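Long-range contacts in VirX1 (Cyanophage Syn10, PDB 6QGM), which is a viral flavin-dependent halogenase that iodinates diverse substrates and belongs to the tryptophan halogenase family: residues B[6-11]-B[33-38]; B[191-196]-B[209-214]. All blocks are in the same frame, centred on the assembly; numbering follows the deposited sequence.

Interaction 1. Residues B[6-11]-B[33-38]; sequences SVAIVG and ALIEDP
Ala-33 and Ile-35 each turn both N-H and C=O toward segment 6-11. Ala-33 N gives a hydrogen bond to Val-7 O, and Ile-9 N gives one to Ala-33 O, each 2.9 Å long. One step on, Ile-35 N bonds to Ile-9 O and Gly-11 N to Ile-35 O, each at 2.8 Å. All four bonds are close to straight. The bridges are parallel, and the two short strand segments diverge by 21°. Leu-34 CA lies 3.3 Å from Ile-9 O, a CA-H...O contact that gives this carbonyl a second partner.

Side chains meet on both faces. On one face, CG2 of Ile-9 touches CD1 of Leu-34 at 3.9 Å, the two side chains crossing at a slant. With chi1 at -170°, the end of Leu-34 lies over Gly-11 O, which CG, CD1 and CD2 all approach to 3.6 Å. On the other face, CD1 of Ile-35 reaches back toward strand 6-10 and loosely meets both CB of Ala-8 and CG2 of Val-10, the latter at 4.3 Å.

Helix 14-26 packs on the Ile-9 and Leu-34 face through Trp-17, Thr-19 and Ala-20. Strand 221-224 flanks strand 6-10 on its far edge. Glu-36 OE1 accepts a hydrogen bond from Trp-17 NE1, which ties the end of the second strand to the helix.

Gly-11 has phi 112°; at this backbone shape a CB would press on the carbonyl O of Val-10, so glycine fits here. It is the first glycine of a GxGxxG sequence. Together with strand, helix and strand, this is consistent with the beta-alpha-beta unit of a Rossmann-type dinucleotide-binding fold.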
loop_
_atom_site.group_PDB
_atom_site.type_symbol
_atom_site.label_atom_id
_atom_site.label_comp_id
_atom_site.label_asym_id
_atom_site.label_seq_id
_atom_site.Cartn_x
_atom_site.Cartn_y
_atom_site.Cartn_z
ATOM N N SER B 6 34.436 -18.118 -9.860
ATOM C CA SER B 6 35.588 -17.245 -9.537
ATOM C C SER B 6 35.137 -15.789 -9.523
ATOM O O SER B 6 34.236 -15.430 -10.298
ATOM C CB SER B 6 36.719 -17.447 -10.495
ATOM O OG SER B 6 36.376 -16.954 -11.772
ATOM N N VAL B 7 35.777 -14.992 -8.674
ATOM C CA VAL B 7 35.442 -13.559 -8.455
ATOM C C VAL B 7 36.745 -12.750 -8.490
ATOM O O VAL B 7 37.731 -13.185 -7.872
ATOM C CB VAL B 7 34.654 -13.394 -7.143
ATOM C CG1 VAL B 7 34.530 -11.937 -6.727
ATOM C CG2 VAL B 7 33.278 -14.040 -7.237
ATOM N N ALA B 8 36.747 -11.641 -9.230
ATOM C CA ALA B 8 37.827 -10.633 -9.266
ATOM C C ALA B 8 37.307 -9.326 -8.653
ATOM O O ALA B 8 36.439 -8.681 -9.270
ATOM C CB ALA B 8 38.296 -10.427 -10.681
ATOM N N ILE B 9 37.802 -8.970 -7.467
ATOM C CA ILE B 9 37.482 -7.681 -6.790
ATOM C C ILE B 9 38.538 -6.654 -7.219
ATOM O O ILE B 9 39.726 -6.914 -7.001
ATOM C CB ILE B 9 37.429 -7.868 -5.265
ATOM C CG1 ILE B 9 36.383 -8.916 -4.869
ATOM C CG2 ILE B 9 37.160 -6.541 -4.576
ATOM C CD1 ILE B 9 36.690 -9.660 -3.583
ATOM N N VAL B 10 38.124 -5.544 -7.831
ATOM C CA VAL B 10 39.047 -4.430 -8.177
ATOM C C VAL B 10 38.882 -3.342 -7.115
ATOM O O VAL B 10 37.741 -2.845 -6.942
ATOM C CB VAL B 10 38.791 -3.890 -9.594
ATOM C CG1 VAL B 10 39.773 -2.791 -9.983
ATOM C CG2 VAL B 10 38.808 -5.018 -10.623
ATOM N N GLY B 11 39.984 -3.012 -6.429
ATOM C CA GLY B 11 40.018 -2.038 -5.324
ATOM C C GLY B 11 40.313 -2.725 -3.998
ATOM O O GLY B 11 39.730 -3.797 -3.731
ATOM N N ALA B 33 40.109 -13.425 -6.211
ATOM C CA ALA B 33 41.306 -12.571 -6.376
ATOM C C ALA B 33 40.914 -11.126 -6.075
ATOM O O ALA B 33 39.746 -10.749 -6.371
ATOM C CB ALA B 33 41.866 -12.719 -7.762
ATOM N N LEU B 34 41.825 -10.361 -5.459
ATOM C CA LEU B 34 41.662 -8.898 -5.251
ATOM C C LEU B 34 42.814 -8.150 -5.922
ATOM O O LEU B 34 43.979 -8.401 -5.557
ATOM C CB LEU B 34 41.595 -8.565 -3.760
ATOM C CG LEU B 34 41.177 -7.125 -3.462
ATOM C CD1 LEU B 34 40.295 -7.054 -2.239
ATOM C CD2 LEU B 34 42.384 -6.208 -3.325
ATOM N N ILE B 35 42.468 -7.259 -6.855
ATOM C CA ILE B 35 43.419 -6.409 -7.627
ATOM C C ILE B 35 43.478 -5.044 -6.942
ATOM O O ILE B 35 42.421 -4.380 -6.821
ATOM C CB ILE B 35 42.975 -6.315 -9.097
ATOM C CG1 ILE B 35 43.013 -7.685 -9.782
ATOM C CG2 ILE B 35 43.797 -5.287 -9.843
ATOM C CD1 ILE B 35 41.975 -7.861 -10.854
ATOM N N GLU B 36 44.676 -4.660 -6.509
ATOM C CA GLU B 36 44.940 -3.430 -5.724
ATOM C C GLU B 36 46.146 -2.755 -6.381
ATOM O O GLU B 36 47.073 -3.485 -6.765
ATOM C CB GLU B 36 45.100 -3.847 -4.261
ATOM C CG GLU B 36 45.862 -2.880 -3.377
ATOM C CD GLU B 36 46.126 -3.454 -1.993
ATOM O OE1 GLU B 36 45.171 -3.545 -1.208
ATOM O OE2 GLU B 36 47.294 -3.829 -1.692
ATOM N N ASP B 37 46.094 -1.437 -6.592
ATOM C CA ASP B 37 47.185 -0.625 -7.196
ATOM C C ASP B 37 48.127 -0.200 -6.073
ATOM O O ASP B 37 47.735 0.585 -5.211
ATOM C CB ASP B 37 46.625 0.593 -7.928
ATOM C CG ASP B 37 47.651 1.396 -8.713
ATOM O OD1 ASP B 37 48.823 1.474 -8.255
ATOM O OD2 ASP B 37 47.263 1.937 -9.786
ATOM N N PRO B 38 49.374 -0.711 -6.038
ATOM C CA PRO B 38 50.324 -0.311 -5.001
ATOM C C PRO B 38 50.499 1.220 -4.908
ATOM O O PRO B 38 50.631 1.727 -3.819
ATOM C CB PRO B 38 51.643 -0.986 -5.415
ATOM C CG PRO B 38 51.248 -2.115 -6.351
ATOM C CD PRO B 38 49.908 -1.736 -6.948
#

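Interaction 2. Residues B[191-196]-B[209-214]; sequences GKVTGY and IILDQE
Thr-194 turns OG1 between its backbone N and carbonyl carbon (chi1 66°), where it meets the backbone of Gln-213. Gln-213 N donates to this OG1 at 3.0 Å, in a bent bond. Asp-212 has CG anti to its carbonyl carbon (chi1 -53°), which swings the carboxylate back to Lys-192. Lys-192 N reaches OD1 of Asp-212 at 2.9 Å, on the syn side but 34° out of the carboxylate plane. Asp-212 N returns a bond to Lys-192 O at 2.7 Å.

The register slips by one here: Thr-194 and Gly-195 stand opposite Ile-210 alone, a classic beta bulge. Thr-194 N bonds to Ile-210 O, and Ile-210 N to Gly-195 O at 2.8 Å, from above that carbonyl's plane. CG1 of Ile-210 lies 3.6 Å from Gly-195 C.

On the other face, CG2 of Val-193 touches CD1 of Ile-209 and CD1 of Leu-211, each at 4.0 Å. Ile-35 and Val-10 extend this apolar cluster.

Past Leu-211 the chain turns, and Glu-214 N bonds to Leu-211 O. Asp-212 holds Lys-192 N by its carboxylate and Lys-192 O by its N-H. Side-chain acceptors, Asp-212 OD1 and Thr-194 OG1, thus take over from backbone carbonyls where strand pairing ends, the Thr-194 bond being the more bent.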
loop_
_atom_site.group_PDB
_atom_site.type_symbol
_atom_site.label_atom_id
_atom_site.label_comp_id
_atom_site.label_asym_id
_atom_site.label_seq_id
_atom_site.Cartn_x
_atom_site.Cartn_y
_atom_site.Cartn_z
ATOM N N GLY B 191 48.579 -4.425 -9.124
ATOM C CA GLY B 191 48.436 -3.941 -10.503
ATOM C C GLY B 191 47.378 -2.869 -10.653
ATOM O O GLY B 191 46.510 -2.747 -9.783
ATOM N N LYS B 192 47.512 -2.084 -11.718
ATOM C CA LYS B 192 46.560 -1.037 -12.161
ATOM C C LYS B 192 45.700 -1.655 -13.267
ATOM O O LYS B 192 46.282 -2.158 -14.245
ATOM C CB LYS B 192 47.338 0.189 -12.656
ATOM C CG LYS B 192 46.497 1.283 -13.305
ATOM C CD LYS B 192 47.194 2.593 -13.457
ATOM C CE LYS B 192 46.527 3.497 -14.468
ATOM N NZ LYS B 192 47.495 4.506 -14.958
ATOM N N VAL B 193 44.379 -1.662 -13.087
ATOM C CA VAL B 193 43.385 -1.995 -14.151
ATOM C C VAL B 193 43.372 -0.843 -15.160
ATOM O O VAL B 193 42.996 0.271 -14.749
ATOM C CB VAL B 193 41.981 -2.217 -13.569
ATOM C CG1 VAL B 193 40.948 -2.413 -14.669
ATOM C CG2 VAL B 193 41.990 -3.386 -12.600
ATOM N N THR B 194 43.773 -1.100 -16.411
ATOM C CA THR B 194 43.947 -0.069 -17.470
ATOM C C THR B 194 42.811 -0.145 -18.494
ATOM O O THR B 194 42.475 0.914 -19.045
ATOM C CB THR B 194 45.319 -0.174 -18.149
ATOM O OG1 THR B 194 45.433 -1.400 -18.878
ATOM C CG2 THR B 194 46.452 -0.062 -17.153
ATOM N N GLY B 195 42.249 -1.331 -18.740
ATOM C CA GLY B 195 41.225 -1.537 -19.782
ATOM C C GLY B 195 40.452 -2.833 -19.596
ATOM O O GLY B 195 40.574 -3.479 -18.519
ATOM N N TYR B 196 39.690 -3.215 -20.624
ATOM C CA TYR B 196 38.780 -4.393 -20.609
ATOM C C TYR B 196 38.484 -4.841 -22.035
ATOM O O TYR B 196 38.692 -4.080 -22.938
ATOM C CB TYR B 196 37.454 -4.032 -19.940
ATOM C CG TYR B 196 36.637 -3.047 -20.732
ATOM C CD1 TYR B 196 36.791 -1.688 -20.530
ATOM C CD2 TYR B 196 35.704 -3.456 -21.665
ATOM C CE1 TYR B 196 36.044 -0.751 -21.225
ATOM C CE2 TYR B 196 34.986 -2.526 -22.405
ATOM C CZ TYR B 196 35.128 -1.175 -22.159
ATOM O OH TYR B 196 34.408 -0.252 -22.844
ATOM N N ILE B 209 39.464 -8.330 -17.826
ATOM C CA ILE B 209 39.946 -6.926 -17.646
ATOM C C ILE B 209 41.467 -6.947 -17.829
ATOM O O ILE B 209 42.061 -8.043 -17.657
ATOM C CB ILE B 209 39.516 -6.333 -16.286
ATOM C CG1 ILE B 209 40.003 -7.187 -15.113
ATOM C CG2 ILE B 209 38.011 -6.113 -16.252
ATOM C CD1 ILE B 209 39.827 -6.539 -13.768
ATOM N N ILE B 210 42.050 -5.798 -18.180
ATOM C CA ILE B 210 43.504 -5.672 -18.473
ATOM C C ILE B 210 44.195 -4.997 -17.286
ATOM O O ILE B 210 43.678 -3.957 -16.793
ATOM C CB ILE B 210 43.772 -4.910 -19.786
ATOM C CG1 ILE B 210 42.766 -5.246 -20.875
ATOM C CG2 ILE B 210 45.200 -5.166 -20.248
ATOM C CD1 ILE B 210 42.719 -6.681 -21.182
ATOM N N LEU B 211 45.338 -5.576 -16.889
ATOM C CA LEU B 211 46.240 -5.107 -15.811
ATOM C C LEU B 211 47.520 -4.538 -16.431
ATOM O O LEU B 211 48.196 -5.287 -17.164
ATOM C CB LEU B 211 46.558 -6.302 -14.911
ATOM C CG LEU B 211 46.538 -5.986 -13.424
ATOM C CD1 LEU B 211 45.105 -5.904 -12.928
ATOM C CD2 LEU B 211 47.328 -7.018 -12.636
ATOM N N ASP B 212 47.847 -3.277 -16.131
ATOM C CA ASP B 212 49.110 -2.613 -16.560
ATOM C C ASP B 212 49.278 -2.740 -18.081
ATOM O O ASP B 212 50.416 -3.015 -18.532
ATOM C CB ASP B 212 50.303 -3.210 -15.805
ATOM C CG ASP B 212 50.124 -3.212 -14.298
ATOM O OD1 ASP B 212 49.627 -2.182 -13.766
ATOM O OD2 ASP B 212 50.470 -4.246 -13.676
ATOM N N GLN B 213 48.186 -2.575 -18.835
ATOM C CA GLN B 213 48.168 -2.621 -20.324
ATOM C C GLN B 213 48.825 -3.920 -20.838
ATOM O O GLN B 213 49.355 -3.886 -21.959
ATOM C CB GLN B 213 48.861 -1.364 -20.872
ATOM C CG GLN B 213 47.910 -0.175 -20.923
ATOM C CD GLN B 213 48.516 1.196 -21.017
ATOM O OE1 GLN B 213 49.327 1.453 -21.900
ATOM N NE2 GLN B 213 48.083 2.088 -20.136
ATOM N N GLU B 214 48.798 -5.020 -20.077
ATOM C CA GLU B 214 49.480 -6.290 -20.457
ATOM C C GLU B 214 48.629 -7.514 -20.074
ATOM O O GLU B 214 48.205 -8.247 -20.987
ATOM C CB GLU B 214 50.878 -6.361 -19.827
ATOM C CG GLU B 214 51.898 -5.474 -20.494
ATOM C CD GLU B 214 51.950 -5.595 -22.009
ATOM O OE1 GLU B 214 51.619 -6.679 -22.550
ATOM O OE2 GLU B 214 52.286 -4.591 -22.650
#

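In the fold
From the N terminus, interaction 1 closes first. Strand 6-10 leads through helix 14-26 to strand 31-36, and segments 6-11 and 33-38 shut that loop. Interaction 2 closes later, joining the two arms of the hairpin of strands 187-198 and 206-211. The two loops follow in series and neither nest nor cross. Their centres are about 11 Å apart, and they meet within one mixed sheet, because strand 187-198 lies beside strand 31-36. Glu-36 O and Gly-191 N are 3.0 Å apart, a probable hydrogen bond. The hairpin thus extends the sheet of the beta-alpha-beta unit beyond strand 31-36.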